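Local structure of (S)-imine reductase (Streptomyces sp. GF3546, 4OQY) at residues A171-T174 against I175-T179; M211-F214 against L215-Y218; V231-L234 against A235-A238; A259-A262 against E263-A267. The protein reduces imines to amines with S selectivity, probably using NADPH as the hydride donor. One frame throughout, in Å; residues are numbered along the deposited sequence.

Contact 1. Residues A171-T174 against I175-T179; sequences AQMT and IFWTT
Met173 lies alongside the indole of Trp177, one helical turn further on, and both side chains point the same way. The Met173 chain bends at chi2 (-45°) and again at chi3. This brings its CE to 3.3 Å from Trp177 NE1. The sulfur sits obliquely to the five-membered ring, 5.4 Å from Met173 SD to the ring centroid, a Met-aromatic contact. Met173 CE also touches Phe176 CD2, at 4.0 Å. The backbone ties the same pair, Trp177 N to Met173 O at 2.9 Å.

Thr174 O accepts two bonds, from Thr178 N at 3.1 Å and Thr178 OG1 at 2.6 Å, which arrive from opposite faces of the carbonyl plane. Ile175 O is gripped likewise by Thr179 N and OG1. The hydroxyls of Thr178 and Thr179 turn back onto the helix and hide their polarity in a buried place. Ile175 CG1 is 3.8 Å from Ala171 O; Ile175 packs on Met207 of the second subunit.

Trp177 NE1 bonds to Ser240 OG of that subunit. Helix 163-192 follows strand 154-157 of the Rossmann-type sheet and here runs among helices of the second subunit. Its Phe265, on helix 256-270, and Phe278, in the loop beyond, meet Trp177 edge-to-face.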
loop_
_atom_site.group_PDB
_atom_site.type_symbol
_atom_site.label_atom_id
_atom_site.label_comp_id
_atom_site.label_asym_id
_atom_site.label_seq_id
_atom_site.Cartn_x
_atom_site.Cartn_y
_atom_site.Cartn_z
ATOM N N ALA B 171 4.332 11.948 -5.404
ATOM C CA ALA B 171 3.564 11.471 -4.241
ATOM C C ALA B 171 2.843 10.182 -4.601
ATOM O O ALA B 171 2.858 9.210 -3.848
ATOM C CB ALA B 171 2.584 12.528 -3.757
ATOM N N GLN B 172 2.205 10.195 -5.762
ATOM C CA GLN B 172 1.535 9.000 -6.274
ATOM C C GLN B 172 2.505 7.818 -6.396
ATOM O O GLN B 172 2.183 6.710 -5.997
ATOM C CB GLN B 172 0.840 9.321 -7.613
ATOM C CG GLN B 172 0.330 8.134 -8.409
ATOM C CD GLN B 172 -0.384 8.544 -9.698
ATOM O OE1 GLN B 172 -0.933 9.651 -9.821
ATOM N NE2 GLN B 172 -0.398 7.630 -10.668
ATOM N N MET B 173 3.711 8.064 -6.907
ATOM C CA MET B 173 4.668 6.993 -7.105
ATOM C C MET B 173 5.262 6.536 -5.773
ATOM O O MET B 173 5.606 5.377 -5.647
ATOM C CB MET B 173 5.725 7.381 -8.138
ATOM C CG MET B 173 5.154 7.640 -9.531
ATOM S SD MET B 173 3.956 6.422 -10.096
ATOM C CE MET B 173 5.102 5.062 -10.342
ATOM N N THR B 174 5.315 7.416 -4.769
ATOM C CA THR B 174 5.729 7.017 -3.418
ATOM C C THR B 174 4.833 5.902 -2.857
ATOM O O THR B 174 5.295 4.846 -2.392
ATOM C CB THR B 174 5.703 8.233 -2.441
ATOM O OG1 THR B 174 6.552 9.280 -2.929
ATOM C CG2 THR B 174 6.135 7.826 -1.056
ATOM N N ILE B 175 3.541 6.150 -2.916
ATOM C CA ILE B 175 2.555 5.188 -2.476
ATOM C C ILE B 175 2.574 3.935 -3.348
ATOM O O ILE B 175 2.514 2.820 -2.828
ATOM C CB ILE B 175 1.161 5.824 -2.480
ATOM C CG1 ILE B 175 1.111 6.924 -1.422
ATOM C CG2 ILE B 175 0.079 4.773 -2.256
ATOM C CD1 ILE B 175 -0.087 7.845 -1.551
ATOM N N PHE B 176 2.652 4.105 -4.664
ATOM C CA PHE B 176 2.624 2.964 -5.578
ATOM C C PHE B 176 3.785 2.006 -5.361
ATOM O O PHE B 176 3.576 0.811 -5.165
ATOM C CB PHE B 176 2.657 3.405 -7.023
ATOM C CG PHE B 176 2.542 2.278 -7.964
ATOM C CD1 PHE B 176 1.297 1.709 -8.201
ATOM C CD2 PHE B 176 3.639 1.746 -8.590
ATOM C CE1 PHE B 176 1.166 0.636 -9.055
ATOM C CE2 PHE B 176 3.499 0.678 -9.466
ATOM C CZ PHE B 176 2.267 0.124 -9.690
ATOM N N TRP B 177 5.016 2.535 -5.370
ATOM C CA TRP B 177 6.189 1.669 -5.236
ATOM C C TRP B 177 6.320 1.059 -3.841
ATOM O O TRP B 177 6.702 -0.097 -3.704
ATOM C CB TRP B 177 7.475 2.401 -5.598
ATOM C CG TRP B 177 7.602 2.793 -7.037
ATOM C CD1 TRP B 177 7.854 4.039 -7.500
ATOM C CD2 TRP B 177 7.509 1.944 -8.204
ATOM N NE1 TRP B 177 7.918 4.037 -8.868
ATOM C CE2 TRP B 177 7.709 2.765 -9.328
ATOM C CE3 TRP B 177 7.311 0.577 -8.401
ATOM C CZ2 TRP B 177 7.704 2.267 -10.634
ATOM C CZ3 TRP B 177 7.308 0.084 -9.692
ATOM C CH2 TRP B 177 7.502 0.929 -10.794
ATOM N N THR B 178 6.008 1.839 -2.817
ATOM C CA THR B 178 6.060 1.330 -1.466
ATOM C C THR B 178 5.042 0.200 -1.271
ATOM O O THR B 178 5.344 -0.820 -0.669
ATOM C CB THR B 178 5.886 2.462 -0.433
ATOM O OG1 THR B 178 6.834 3.499 -0.710
ATOM C CG2 THR B 178 6.128 1.950 0.949
ATOM N N THR B 179 3.844 0.376 -1.795
ATOM C CA THR B 179 2.820 -0.631 -1.654
ATOM C C THR B 179 3.205 -1.868 -2.438
ATOM O O THR B 179 3.077 -2.992 -1.953
ATOM C CB THR B 179 1.485 -0.091 -2.149
ATOM O OG1 THR B 179 1.171 1.081 -1.405
ATOM C CG2 THR B 179 0.396 -1.116 -1.963
#

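Contact 2. Residues M211-F214 against L215-Y218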
loop_
_atom_site.group_PDB
_atom_site.type_symbol
_atom_site.label_atom_id
_atom_site.label_comp_id
_atom_site.label_asym_id
_atom_site.label_seq_id
_atom_site.Cartn_x
_atom_site.Cartn_y
_atom_site.Cartn_z
ATOM N N MET B 211 -6.392 -0.599 2.988
ATOM C CA MET B 211 -6.042 0.818 3.184
ATOM C C MET B 211 -7.015 1.805 2.515
ATOM O O MET B 211 -7.518 2.701 3.175
ATOM C CB MET B 211 -4.608 1.093 2.723
ATOM C CG MET B 211 -4.164 2.536 2.938
ATOM S SD MET B 211 -3.969 2.855 4.711
ATOM C CE MET B 211 -3.510 4.563 4.617
ATOM N N PRO B 212 -7.272 1.657 1.204
ATOM C CA PRO B 212 -8.196 2.625 0.615
ATOM C C PRO B 212 -9.557 2.584 1.292
ATOM O O PRO B 212 -10.218 3.618 1.394
ATOM C CB PRO B 212 -8.276 2.224 -0.861
ATOM C CG PRO B 212 -7.522 0.947 -0.997
ATOM C CD PRO B 212 -6.620 0.819 0.189
ATOM N N HIS B 213 -9.957 1.401 1.752
ATOM C CA HIS B 213 -11.156 1.256 2.556
ATOM C C HIS B 213 -10.990 1.961 3.895
ATOM O O HIS B 213 -11.817 2.774 4.277
ATOM C CB HIS B 213 -11.492 -0.219 2.745
ATOM C CG HIS B 213 -12.761 -0.460 3.508
ATOM N ND1 HIS B 213 -13.972 0.065 3.106
ATOM C CD2 HIS B 213 -13.009 -1.152 4.650
ATOM C CE1 HIS B 213 -14.916 -0.303 3.955
ATOM N NE2 HIS B 213 -14.359 -1.043 4.900
ATOM N N PHE B 214 -9.924 1.666 4.617
ATOM C CA PHE B 214 -9.672 2.384 5.837
ATOM C C PHE B 214 -9.732 3.906 5.615
ATOM O O PHE B 214 -10.386 4.612 6.375
ATOM C CB PHE B 214 -8.332 1.941 6.415
ATOM C CG PHE B 214 -7.839 2.793 7.555
ATOM C CD1 PHE B 214 -8.313 2.585 8.843
ATOM C CD2 PHE B 214 -6.882 3.781 7.347
ATOM C CE1 PHE B 214 -7.853 3.357 9.904
ATOM C CE2 PHE B 214 -6.425 4.567 8.404
ATOM C CZ PHE B 214 -6.910 4.351 9.687
ATOM N N LEU B 215 -9.103 4.420 4.567
ATOM C CA LEU B 215 -9.094 5.882 4.385
ATOM C C LEU B 215 -10.459 6.442 4.057
ATOM O O LEU B 215 -10.823 7.508 4.520
ATOM C CB LEU B 215 -8.150 6.290 3.282
ATOM C CG LEU B 215 -6.700 5.993 3.608
ATOM C CD1 LEU B 215 -5.884 6.230 2.350
ATOM C CD2 LEU B 215 -6.230 6.861 4.771
ATOM N N GLU B 216 -11.203 5.748 3.220
ATOM C CA GLU B 216 -12.543 6.179 2.901
ATOM C C GLU B 216 -13.353 6.421 4.188
ATOM O O GLU B 216 -14.056 7.416 4.284
ATOM C CB GLU B 216 -13.194 5.129 1.999
ATOM C CG GLU B 216 -14.704 5.218 1.848
ATOM C CD GLU B 216 -15.275 4.070 1.022
ATOM O OE1 GLU B 216 -14.916 2.890 1.271
ATOM O OE2 GLU B 216 -16.094 4.352 0.125
ATOM N N LEU B 217 -13.234 5.536 5.182
ATOM C CA LEU B 217 -14.018 5.658 6.429
ATOM C C LEU B 217 -13.421 6.478 7.593
ATOM O O LEU B 217 -14.155 7.164 8.311
ATOM C CB LEU B 217 -14.393 4.266 6.967
ATOM C CG LEU B 217 -15.625 3.546 6.447
ATOM C CD1 LEU B 217 -16.642 4.536 5.917
ATOM C CD2 LEU B 217 -15.251 2.523 5.393
ATOM N N TYR B 218 -12.120 6.408 7.812
ATOM C CA TYR B 218 -11.575 6.912 9.085
ATOM C C TYR B 218 -10.895 8.287 8.948
ATOM O O TYR B 218 -10.598 8.766 7.844
ATOM C CB TYR B 218 -10.606 5.896 9.699
ATOM C CG TYR B 218 -11.204 4.574 10.185
ATOM C CD1 TYR B 218 -11.524 3.559 9.285
ATOM C CD2 TYR B 218 -11.389 4.316 11.546
ATOM C CE1 TYR B 218 -12.023 2.342 9.717
ATOM C CE2 TYR B 218 -11.887 3.096 11.989
ATOM C CZ TYR B 218 -12.203 2.108 11.072
ATOM O OH TYR B 218 -12.712 0.877 11.483
#
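Phe214 and Tyr218 meet through their rings, one helical turn apart. The planes are near parallel, at 22°, but slid apart, so the rings barely overlap. The closest atoms of the two rings are Phe214 CD1 and Tyr218 CD1, 3.4 Å apart. Tyr218 CB sits over the Phe214 face, 4.1 Å from the ring centroid, as a CH-pi contact. Phe214 CE1 in turn lies over one face of the tyrosine ring, toward its rim.

On another flank Met211 CE touches Leu215 CD2, at 3.6 Å. Met211 has CG anti to its backbone N (chi1 -178°) and bends at chi2 (70°), which carries the methyl forward to the leucine. Leu215 CD2 also meets Phe214 CD2, at 4.1 Å, and so joins the two apolar pairs.

Most of this sits on the last turns of helix 210-217, in the helical C-terminal domain. The chain beyond Tyr218 is not modelled from 219 to 230. A bound NADPH lies about 7 Å from the side chain of Tyr218. Tyr218 N bonds to Phe214 O at 2.9 Å.

The exposed side carries His213 and Glu216. Glu216 OE1 lies near the imidazole plane, at the ring edge, and takes a weak bond from His213 ND1 at 3.5 Å. Further out, the second subunit covers the apolar side. Its Phe176 meets the Phe214 ring edge-to-face, and its Tyr183 packs on Leu215.

Contact 3. Residues V231-L234 against A235-A238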
loop_
_atom_site.group_PDB
_atom_site.type_symbol
_atom_site.label_atom_id
_atom_site.label_comp_id
_atom_site.label_asym_id
_atom_site.label_seq_id
_atom_site.Cartn_x
_atom_site.Cartn_y
_atom_site.Cartn_z
ATOM N N VAL B 231 -8.199 3.462 21.136
ATOM C CA VAL B 231 -8.269 3.467 19.658
ATOM C C VAL B 231 -7.581 4.688 19.029
ATOM O O VAL B 231 -7.491 5.757 19.661
ATOM C CB VAL B 231 -9.727 3.390 19.147
ATOM C CG1 VAL B 231 -10.524 4.631 19.550
ATOM C CG2 VAL B 231 -9.769 3.183 17.633
ATOM N N ASP B 232 -7.113 4.525 17.786
ATOM C CA ASP B 232 -6.314 5.556 17.127
ATOM C C ASP B 232 -5.171 5.943 18.066
ATOM O O ASP B 232 -4.931 7.136 18.287
ATOM C CB ASP B 232 -7.144 6.794 16.782
ATOM C CG ASP B 232 -6.384 7.765 15.906
ATOM O OD1 ASP B 232 -5.535 7.317 15.103
ATOM O OD2 ASP B 232 -6.631 8.978 16.020
ATOM N N ARG B 233 -4.508 4.934 18.641
ATOM C CA ARG B 233 -3.350 5.164 19.520
ATOM C C ARG B 233 -2.094 4.659 18.840
ATOM O O ARG B 233 -1.993 3.476 18.487
ATOM C CB ARG B 233 -3.483 4.460 20.880
ATOM C CG ARG B 233 -4.304 5.231 21.913
ATOM C CD ARG B 233 -4.443 4.517 23.265
ATOM N NE ARG B 233 -3.159 4.336 23.960
ATOM C CZ ARG B 233 -2.564 3.166 24.232
ATOM N NH1 ARG B 233 -3.103 1.995 23.886
ATOM N NH2 ARG B 233 -1.401 3.168 24.876
ATOM N N LEU B 234 -1.121 5.547 18.680
ATOM C CA LEU B 234 0.167 5.169 18.091
ATOM C C LEU B 234 0.798 3.931 18.747
ATOM O O LEU B 234 1.356 3.090 18.043
ATOM C CB LEU B 234 1.150 6.337 18.142
ATOM C CG LEU B 234 2.529 6.009 17.575
ATOM C CD1 LEU B 234 2.441 5.810 16.080
ATOM C CD2 LEU B 234 3.519 7.108 17.882
ATOM N N ALA B 235 0.723 3.836 20.074
ATOM C CA ALA B 235 1.265 2.686 20.816
ATOM C C ALA B 235 0.768 1.323 20.337
ATOM O O ALA B 235 1.518 0.354 20.308
ATOM C CB ALA B 235 0.971 2.836 22.292
ATOM N N MET B 236 -0.519 1.252 19.985
ATOM C CA MET B 236 -1.074 0.011 19.478
ATOM C C MET B 236 -0.494 -0.324 18.113
ATOM O O MET B 236 -0.179 -1.488 17.821
ATOM C CB MET B 236 -2.615 0.100 19.444
ATOM C CG MET B 236 -3.230 0.387 20.819
ATOM S SD MET B 236 -3.263 -0.976 22.045
ATOM C CE MET B 236 -1.638 -1.003 22.820
ATOM N N GLY B 237 -0.361 0.693 17.269
ATOM C CA GLY B 237 0.284 0.533 15.976
ATOM C C GLY B 237 1.715 0.062 16.120
ATOM O O GLY B 237 2.143 -0.851 15.429
ATOM N N ALA B 238 2.466 0.695 17.022
ATOM C CA ALA B 238 3.833 0.289 17.276
ATOM C C ALA B 238 3.945 -1.173 17.697
ATOM O O ALA B 238 4.855 -1.858 17.270
ATOM C CB ALA B 238 4.473 1.199 18.333
#
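Arg233 folds over the first turn of the helix that it precedes, and its side chain meets Ala235 and Met236. Arg233 CB starts close to Met236 CG, at 4.1 Å. CG is anti to the carbonyl carbon, and the chain runs on extended to CD. There it bends at chi3 (64°), which swings the guanidinium back toward the helix. NE makes a salt bridge with Glu275 OE1, so the charge has its main partner outside this turn. Arg233 CZ lies 4.0 Å from Ala235 CB, and that methyl sits over one face of the guanidinium. Arg233 NH2 is nearer still to Ala235 CB, at 3.5 Å. NH1 reaches Met236, whose bent chain sets CG, SD and CE all about equally close. Arg233 NH1 is 3.5 Å from Met236 SD.

Arg233 is the N-cap residue of helix 234-251. Its carbonyl opens the helical bonding, with weak bonds from Met236 N at 3.1 Å and Gly237 N at 3.4 Å. The next one is firmer: Ala238 N to Leu234 O, 2.8 Å.

Leu234 packs on Phe265 and Met269 of helix 256-270. Asp232 OD1 accepts a bond from Phe278 N, which ties the preceding loop to the C-terminal part of the chain. The Met236 side chain is about 5 Å from a bound NADPH.

Contact 4. Residues A259-A262 against E263-A267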
loop_
_atom_site.group_PDB
_atom_site.type_symbol
_atom_site.label_atom_id
_atom_site.label_comp_id
_atom_site.label_asym_id
_atom_site.label_seq_id
_atom_site.Cartn_x
_atom_site.Cartn_y
_atom_site.Cartn_z
ATOM N N ALA B 259 11.870 -3.085 8.712
ATOM C CA ALA B 259 12.709 -2.370 9.676
ATOM C C ALA B 259 12.508 -0.874 9.546
ATOM O O ALA B 259 12.484 -0.161 10.557
ATOM C CB ALA B 259 14.173 -2.757 9.538
ATOM N N ALA B 260 12.346 -0.390 8.316
ATOM C CA ALA B 260 12.132 1.032 8.085
ATOM C C ALA B 260 10.805 1.483 8.645
ATOM O O ALA B 260 10.700 2.548 9.224
ATOM C CB ALA B 260 12.235 1.366 6.605
ATOM N N VAL B 261 9.756 0.668 8.465
ATOM C CA VAL B 261 8.497 0.972 9.082
ATOM C C VAL B 261 8.593 1.040 10.614
ATOM O O VAL B 261 8.052 1.938 11.246
ATOM C CB VAL B 261 7.440 -0.085 8.651
ATOM C CG1 VAL B 261 6.165 0.094 9.439
ATOM C CG2 VAL B 261 7.220 0.004 7.150
ATOM N N ALA B 262 9.304 0.099 11.209
ATOM C CA ALA B 262 9.496 0.077 12.665
ATOM C C ALA B 262 10.270 1.292 13.173
ATOM O O ALA B 262 9.987 1.817 14.249
ATOM C CB ALA B 262 10.205 -1.198 13.079
ATOM N N GLU B 263 11.251 1.716 12.392
ATOM C CA GLU B 263 12.098 2.869 12.734
ATOM C C GLU B 263 11.273 4.143 12.834
ATOM O O GLU B 263 11.466 4.988 13.722
ATOM C CB GLU B 263 13.118 3.069 11.620
ATOM C CG GLU B 263 14.375 2.258 11.826
ATOM C CD GLU B 263 15.349 3.029 12.675
ATOM O OE1 GLU B 263 15.944 4.023 12.193
ATOM O OE2 GLU B 263 15.508 2.643 13.844
ATOM N N ILE B 264 10.330 4.261 11.905
ATOM C CA ILE B 264 9.423 5.392 11.910
ATOM C C ILE B 264 8.476 5.359 13.121
ATOM O O ILE B 264 8.364 6.351 13.825
ATOM C CB ILE B 264 8.677 5.492 10.579
ATOM C CG1 ILE B 264 9.691 5.865 9.478
ATOM C CG2 ILE B 264 7.549 6.510 10.672
ATOM C CD1 ILE B 264 9.248 5.434 8.081
ATOM N N PHE B 265 7.789 4.240 13.358
ATOM C CA PHE B 265 7.014 4.089 14.592
ATOM C C PHE B 265 7.865 4.309 15.838
ATOM O O PHE B 265 7.443 4.987 16.760
ATOM C CB PHE B 265 6.352 2.734 14.660
ATOM C CG PHE B 265 5.066 2.689 13.882
ATOM C CD1 PHE B 265 5.082 2.543 12.506
ATOM C CD2 PHE B 265 3.854 2.865 14.521
ATOM C CE1 PHE B 265 3.881 2.500 11.771
ATOM C CE2 PHE B 265 2.659 2.823 13.792
ATOM C CZ PHE B 265 2.692 2.683 12.421
ATOM N N LYS B 266 9.061 3.745 15.865
ATOM C CA LYS B 266 9.972 3.999 17.006
ATOM C C LYS B 266 10.206 5.508 17.242
ATOM O O LYS B 266 10.172 5.985 18.385
ATOM C CB LYS B 266 11.293 3.242 16.797
ATOM C CG LYS B 266 12.342 3.474 17.868
ATOM C CD LYS B 266 13.665 2.757 17.645
ATOM C CE LYS B 266 14.340 3.223 16.368
ATOM N NZ LYS B 266 15.750 3.691 16.578
ATOM N N ALA B 267 10.446 6.275 16.187
ATOM C CA ALA B 267 10.729 7.690 16.385
ATOM C C ALA B 267 9.523 8.417 16.945
ATOM O O ALA B 267 9.655 9.318 17.736
ATOM C CB ALA B 267 11.195 8.329 15.086
#
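Val261 and Phe265 are one helical turn apart, joined by backbone and side chain alike. Phe265 N donates to Val261 O at 3.1 Å, and the bond is nearly straight, with an N-H...O angle of 174°. Val261 O also lies at the edge of the phenyl ring, in its plane, 3.3 Å from Phe265 CD1. The side chains run side by side, with Val261 CG1 4.1 Å from Phe265 CE1. Phe265 has CG anti to its carbonyl carbon (chi1 -82°), which lays the ring back along that turn.

The other three carbonyls of 259-262 are also used. Ala259 O accepts from Glu263 N at 2.9 Å. Ala260 O accepts from Ile264 N at 3.2 Å, while the CG1 and CD1 carbons of Ile264 lie close by it. Ala262 O takes the shortest of the four, from Lys266 N at 2.7 Å.

Glu263 and Lys266 are on the exposed side. A salt bridge between Glu263 OE2 and Lys266 NZ is modelled, but OE2 is crowded there and its place is doubtful.

The buried side faces helix 234-251 through Val241, helix 281-285 through Leu281, and Leu181 of the second subunit. Ala260 packs on Ala260 of that subunit. The chemistry is therefore divided: the four carbonyls of 259-262 are each satisfied by the amide four residues on, apolar side chains meet the neighbouring helices, and charges stay on the outer face.

Overall arrangement
The four contacts come in series along the chain, all within the helical C-terminal domain. Contact 1 lies on helix 163-192, contact 2 on helix 210-217, contact 3 at the start of helix 234-251, and contact 4 on helix 256-270. Contacts 3 and 4 touch, with centres 13 Å apart: Leu234 CD1 is 3.6 Å from Phe265 CD2. Contacts 1 and 2 have centres 17 Å apart and do not touch within the chain. Instead, contact 1 of one subunit meets contacts 2 and 4 of the other across the dimer. Contacts 1, 2 and 4 all face that subunit, so these helices contribute to the dimer interface.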